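Local coordinates for probable E3 ubiquitin-protein ligase HERC1 (Homo sapiens, PDB 4QT6), which probably acts as an E3 ubiquitin ligase, its SPRY domain, the part crystallised here, being of a kind that commonly mediates protein-protein recognition, at residues 20-26 with 141-145; 44-50 with 98-102. All blocks are in the same frame, centred on the assembly; numbering follows the deposited sequence.

Interaction 1: residues 20-26 with 141-145. With ARF (formamide), chain H; ARF (formamide), chain B; ARF (formamide), chain G.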
# COMPACT_ATOMS: atom_id res chain seq x y z
N HIS A 20 8.00 5.08 -8.75
CA HIS A 20 7.19 6.24 -9.06
C HIS A 20 7.84 6.92 -10.26
O HIS A 20 9.03 7.22 -10.23
CB HIS A 20 7.14 7.19 -7.87
CG HIS A 20 6.24 8.35 -8.08
ND1 HIS A 20 6.31 9.49 -7.29
CD2 HIS A 20 5.25 8.57 -8.97
CE1 HIS A 20 5.38 10.34 -7.68
NE2 HIS A 20 4.74 9.82 -8.71
N GLY A 21 7.07 7.07 -11.33
CA GLY A 21 7.59 7.59 -12.59
C GLY A 21 7.12 8.99 -12.87
O GLY A 21 6.82 9.77 -11.96
N SER A 22 7.07 9.32 -14.16
CA SER A 22 6.62 10.63 -14.61
C SER A 22 5.10 10.73 -14.62
O SER A 22 4.39 9.72 -14.69
CB SER A 22 7.15 10.90 -16.03
OG SER A 22 6.47 10.09 -16.99
N GLY A 23 4.60 11.96 -14.59
CA GLY A 23 3.18 12.22 -14.75
C GLY A 23 2.48 12.69 -13.50
O GLY A 23 1.27 12.94 -13.54
N GLY A 24 3.22 12.82 -12.39
CA GLY A 24 2.69 13.30 -11.11
C GLY A 24 2.31 12.15 -10.19
O GLY A 24 2.96 11.11 -10.19
N LYS A 25 1.26 12.34 -9.41
CA LYS A 25 0.85 11.33 -8.44
C LYS A 25 0.44 10.04 -9.15
O LYS A 25 -0.02 10.05 -10.30
CB LYS A 25 -0.30 11.85 -7.58
CG LYS A 25 0.05 13.10 -6.78
CD LYS A 25 -1.09 13.44 -5.86
CE LYS A 25 -0.95 14.81 -5.23
NZ LYS A 25 -2.09 15.02 -4.30
N GLY A 26 0.60 8.90 -8.47
CA GLY A 26 0.36 7.63 -9.17
C GLY A 26 0.13 6.47 -8.23
O GLY A 26 0.17 6.63 -7.02
N MSE A 141 0.68 3.65 -3.46
CA MSE A 141 0.30 4.93 -4.08
C MSE A 141 1.35 5.95 -3.71
O MSE A 141 1.86 5.92 -2.59
CB MSE A 141 -1.09 5.29 -3.53
CG MSE A 141 -1.79 6.50 -4.15
SE MSE A 141 -1.28 8.21 -3.30
CE MSE A 141 -0.88 7.65 -1.46
N PHE A 142 1.67 6.86 -4.63
CA PHE A 142 2.58 7.95 -4.37
C PHE A 142 1.86 9.28 -4.57
O PHE A 142 1.27 9.50 -5.63
CB PHE A 142 3.76 7.87 -5.32
CG PHE A 142 4.49 6.56 -5.29
CD1 PHE A 142 5.29 6.20 -4.20
CD2 PHE A 142 4.42 5.69 -6.38
CE1 PHE A 142 5.96 4.99 -4.19
CE2 PHE A 142 5.10 4.47 -6.38
CZ PHE A 142 5.85 4.13 -5.28
N TYR A 143 1.91 10.15 -3.56
CA TYR A 143 1.26 11.47 -3.66
C TYR A 143 2.24 12.58 -3.90
O TYR A 143 1.84 13.76 -4.01
CB TYR A 143 0.38 11.78 -2.44
CG TYR A 143 1.07 11.71 -1.11
CD1 TYR A 143 1.81 12.79 -0.64
CD2 TYR A 143 1.01 10.57 -0.32
CE1 TYR A 143 2.46 12.73 0.57
CE2 TYR A 143 1.66 10.51 0.90
CZ TYR A 143 2.36 11.60 1.36
OH TYR A 143 2.98 11.54 2.57
N SER A 144 3.52 12.24 -3.99
CA SER A 144 4.53 13.18 -4.43
C SER A 144 4.36 13.53 -5.90
O SER A 144 3.77 12.78 -6.69
CB SER A 144 5.91 12.59 -4.16
OG SER A 144 5.99 11.28 -4.70
N SER A 145 4.89 14.69 -6.28
CA SER A 145 4.82 15.15 -7.66
C SER A 145 5.96 14.58 -8.49
O SER A 145 5.79 14.26 -9.66
CB SER A 145 4.88 16.68 -7.70
OG SER A 145 6.02 17.15 -7.00
N ARF H . 4.70 7.41 -16.31
C ARF H . 5.60 6.51 -15.92
O ARF H . 6.78 6.82 -15.89
N ARF B . 5.93 14.33 3.28
C ARF B . 4.70 14.59 3.72
O ARF B . 3.78 13.82 3.48
N ARF G . 7.66 13.65 -1.00
C ARF G . 6.54 14.15 -0.45
O ARF G . 5.70 14.69 -1.15
O HOH W 1 6.03 12.41 -11.44

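Interaction 2: residues 44-50 with 98-102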
# COMPACT_ATOMS: atom_id res chain seq x y z
N TYR A 44 8.46 -3.62 1.20
CA TYR A 44 9.77 -3.17 1.65
C TYR A 44 10.05 -1.86 0.93
O TYR A 44 9.92 -1.76 -0.30
CB TYR A 44 10.82 -4.21 1.32
CG TYR A 44 12.21 -3.74 1.62
CD1 TYR A 44 12.65 -3.60 2.93
CD2 TYR A 44 13.08 -3.40 0.59
CE1 TYR A 44 13.93 -3.16 3.21
CE2 TYR A 44 14.36 -2.94 0.86
CZ TYR A 44 14.77 -2.82 2.17
OH TYR A 44 16.05 -2.39 2.47
N ILE A 45 10.40 -0.83 1.71
CA ILE A 45 10.60 0.50 1.14
C ILE A 45 12.04 0.63 0.61
O ILE A 45 13.02 0.80 1.37
CB ILE A 45 10.26 1.65 2.12
CG1 ILE A 45 8.90 1.41 2.82
CG2 ILE A 45 10.27 2.98 1.40
CD1 ILE A 45 7.71 1.27 1.92
N VAL A 46 12.17 0.51 -0.70
CA VAL A 46 13.50 0.47 -1.34
C VAL A 46 14.15 1.85 -1.35
O VAL A 46 15.36 2.00 -1.08
CB VAL A 46 13.42 -0.11 -2.76
CG1 VAL A 46 14.74 0.05 -3.49
CG2 VAL A 46 13.06 -1.60 -2.74
N LYS A 47 13.38 2.85 -1.75
CA LYS A 47 13.87 4.20 -1.94
C LYS A 47 12.78 5.19 -1.53
O LYS A 47 11.64 5.12 -2.00
CB LYS A 47 14.28 4.42 -3.40
CG LYS A 47 14.83 5.81 -3.73
CD LYS A 47 16.09 6.12 -2.95
CE LYS A 47 16.56 7.56 -3.16
NZ LYS A 47 15.67 8.59 -2.54
N GLU A 48 13.15 6.10 -0.63
CA GLU A 48 12.29 7.20 -0.23
C GLU A 48 13.15 8.41 0.15
O GLU A 48 14.37 8.31 0.19
CB GLU A 48 11.39 6.78 0.95
CG GLU A 48 9.92 6.57 0.56
CD GLU A 48 9.19 7.88 0.28
OE1 GLU A 48 7.95 7.86 0.07
OE2 GLU A 48 9.85 8.95 0.27
N ASN A 49 12.47 9.53 0.38
CA ASN A 49 13.08 10.74 0.97
C ASN A 49 12.80 10.74 2.45
O ASN A 49 11.68 11.04 2.87
CB ASN A 49 12.52 11.99 0.31
CG ASN A 49 12.76 12.00 -1.18
OD1 ASN A 49 11.83 11.89 -1.99
ND2 ASN A 49 14.03 12.08 -1.55
N ARG A 50 13.79 10.35 3.25
CA ARG A 50 13.62 10.23 4.68
C ARG A 50 13.17 11.56 5.27
O ARG A 50 13.73 12.62 4.95
CB ARG A 50 14.92 9.78 5.35
CG ARG A 50 15.31 8.34 5.05
CD ARG A 50 16.79 8.12 5.34
NE ARG A 50 17.32 6.91 4.71
CZ ARG A 50 17.15 5.66 5.16
NH1 ARG A 50 16.43 5.41 6.25
NH2 ARG A 50 17.71 4.65 4.51
N PHE A 98 6.87 5.17 8.72
CA PHE A 98 7.88 4.27 8.17
C PHE A 98 8.59 4.94 7.01
O PHE A 98 8.13 5.97 6.49
CB PHE A 98 7.28 2.90 7.80
CG PHE A 98 6.13 2.97 6.82
CD1 PHE A 98 4.83 3.15 7.28
CD2 PHE A 98 6.33 2.81 5.46
CE1 PHE A 98 3.76 3.19 6.40
CE2 PHE A 98 5.25 2.85 4.58
CZ PHE A 98 3.97 3.05 5.04
N THR A 99 9.71 4.36 6.60
CA THR A 99 10.57 5.00 5.60
C THR A 99 11.44 3.97 4.91
O THR A 99 11.27 2.73 5.08
CB THR A 99 11.43 6.12 6.25
OG1 THR A 99 12.02 6.94 5.23
CG2 THR A 99 12.47 5.55 7.16
N GLN A 100 12.37 4.48 4.10
CA GLN A 100 13.33 3.64 3.39
C GLN A 100 13.96 2.62 4.31
O GLN A 100 14.41 2.96 5.41
CB GLN A 100 14.41 4.53 2.78
CG GLN A 100 15.37 3.78 1.88
CD GLN A 100 16.26 4.70 1.08
OE1 GLN A 100 15.80 5.64 0.44
NE2 GLN A 100 17.57 4.40 1.08
N GLY A 101 14.00 1.36 3.88
CA GLY A 101 14.61 0.29 4.63
C GLY A 101 13.70 -0.44 5.60
O GLY A 101 14.10 -1.47 6.17
N ASP A 102 12.47 0.05 5.78
CA ASP A 102 11.47 -0.62 6.61
C ASP A 102 10.63 -1.62 5.82
O ASP A 102 10.41 -1.48 4.58
CB ASP A 102 10.52 0.39 7.26
CG ASP A 102 11.20 1.29 8.29
OD1 ASP A 102 12.13 0.79 8.96
OD2 ASP A 102 10.78 2.46 8.44
O HOH W 2 17.28 7.89 0.39

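Interaction 1: residues 20-26 with 141-145
His20 and Phe142 pack with their rings displaced, each CB seated over the other's ring. His20 CB lies 3.7 Å from the centroid of the Phe142 ring and Phe142 CB equally far from that of His20, two CH-pi contacts between near-parallel planes 15° apart. With its CG anti to the backbone N (chi1 -176°), His20 reaches across to Phe142 while its NE2 gives a nearly straight hydrogen bond of 2.7 Å to Gly24 O, the acceptor close to the imidazole plane. ND1 is hydrogen-bonded to Glu149, whose other carboxylate oxygen is hydrogen-bonded to Ser144 OG, so both ring nitrogens are engaged and the ring's rotation is fixed. Ser144 O is buried with no polar partner in the model, near the imidazole plane and 3.1 Å from His20 CE1. Histidine suits this place because one flat ring serves both packing and polar needs.

At the end of loop 20-26 the chain enters strand 26-30 of the SPRY beta-sandwich, where Gly26 and Phe142 form an antiparallel hydrogen-bonded pair: Gly26 N to Phe142 O is 3.0 Å and Phe142 N to Gly26 O 2.8 Å.

Toward solvent the fit is looser. Gly23 and Gly24 have positive phi angles that favour glycine, and water joins the loop to Ser145, accepting from Gly24 N and donating to Ser145 O. The extended Lys25 chain runs alongside the backbone of Tyr143, its CE 3.2 Å from Tyr143 O. Formamides bind at two separate places, one at Ser22, another accepting from Tyr143 OH, which is also hydrogen-bonded to Arg79.

Interaction 2: residues 44-50 with 98-102
The end of strand 38-47, in the seven-stranded sheet of the SPRY sandwich, meets a type II turn, Thr99 to Asp102, through two backbone hydrogen bonds, Ile45 N to Asp102 O (2.9 Å) and Gly101 N to Ile45 O (2.8 Å); Gly101, at phi 89°, suits the turn's third position. Ile45 points toward the turn, its CB 3.3 Å from Thr99 O and its CG1 at the edge of the Phe98 ring, a branched apolar residue packing against the edge of a buried aromatic. With CG opposite the backbone N (chi1 -173°) and an extended chain, Gln100 carries OE1 to Glu48 N, a straight 2.9 Å bond just past the classic beta bulge at Val46 and Lys47. In one of its two conformers Arg50 lays a guanidinium face over Gln100 CB, 3.7 Å from the plane, while its CG passes Thr99 OG1, which is hydrogen-bonded to Glu53. Within the turn segment, Asp102 OD2 accepts from Thr99 N at 2.9 Å. Glutamine thus plays two parts where the strand ends: its amide oxygen receives both the Glu48 N-H and a water, and its aliphatic stem lies under the guanidinium in that conformer.

The centres of the two interactions lie 16 Å apart, and their nearest atoms are about 5 Å from each other without touching. Both segments of interaction 2 fall between those of interaction 1 in sequence: 20-26 comes first, then 44-50 and 98-102, and finally 141-145. Interaction 1 bridges the two sheets, spanning the passage from strand 17-20 of the seven-stranded sheet to strand 26-30 of the six-stranded one, beside strand 137-142. Interaction 2 stays with one sheet, securing the lead into strand 103-109 against its neighbour 38-47. Glu149, which touches Glu48 and bonds to His20 and Ser144, links their surroundings. The two contacts thus tie chain connections of one compact sandwich together at separate places.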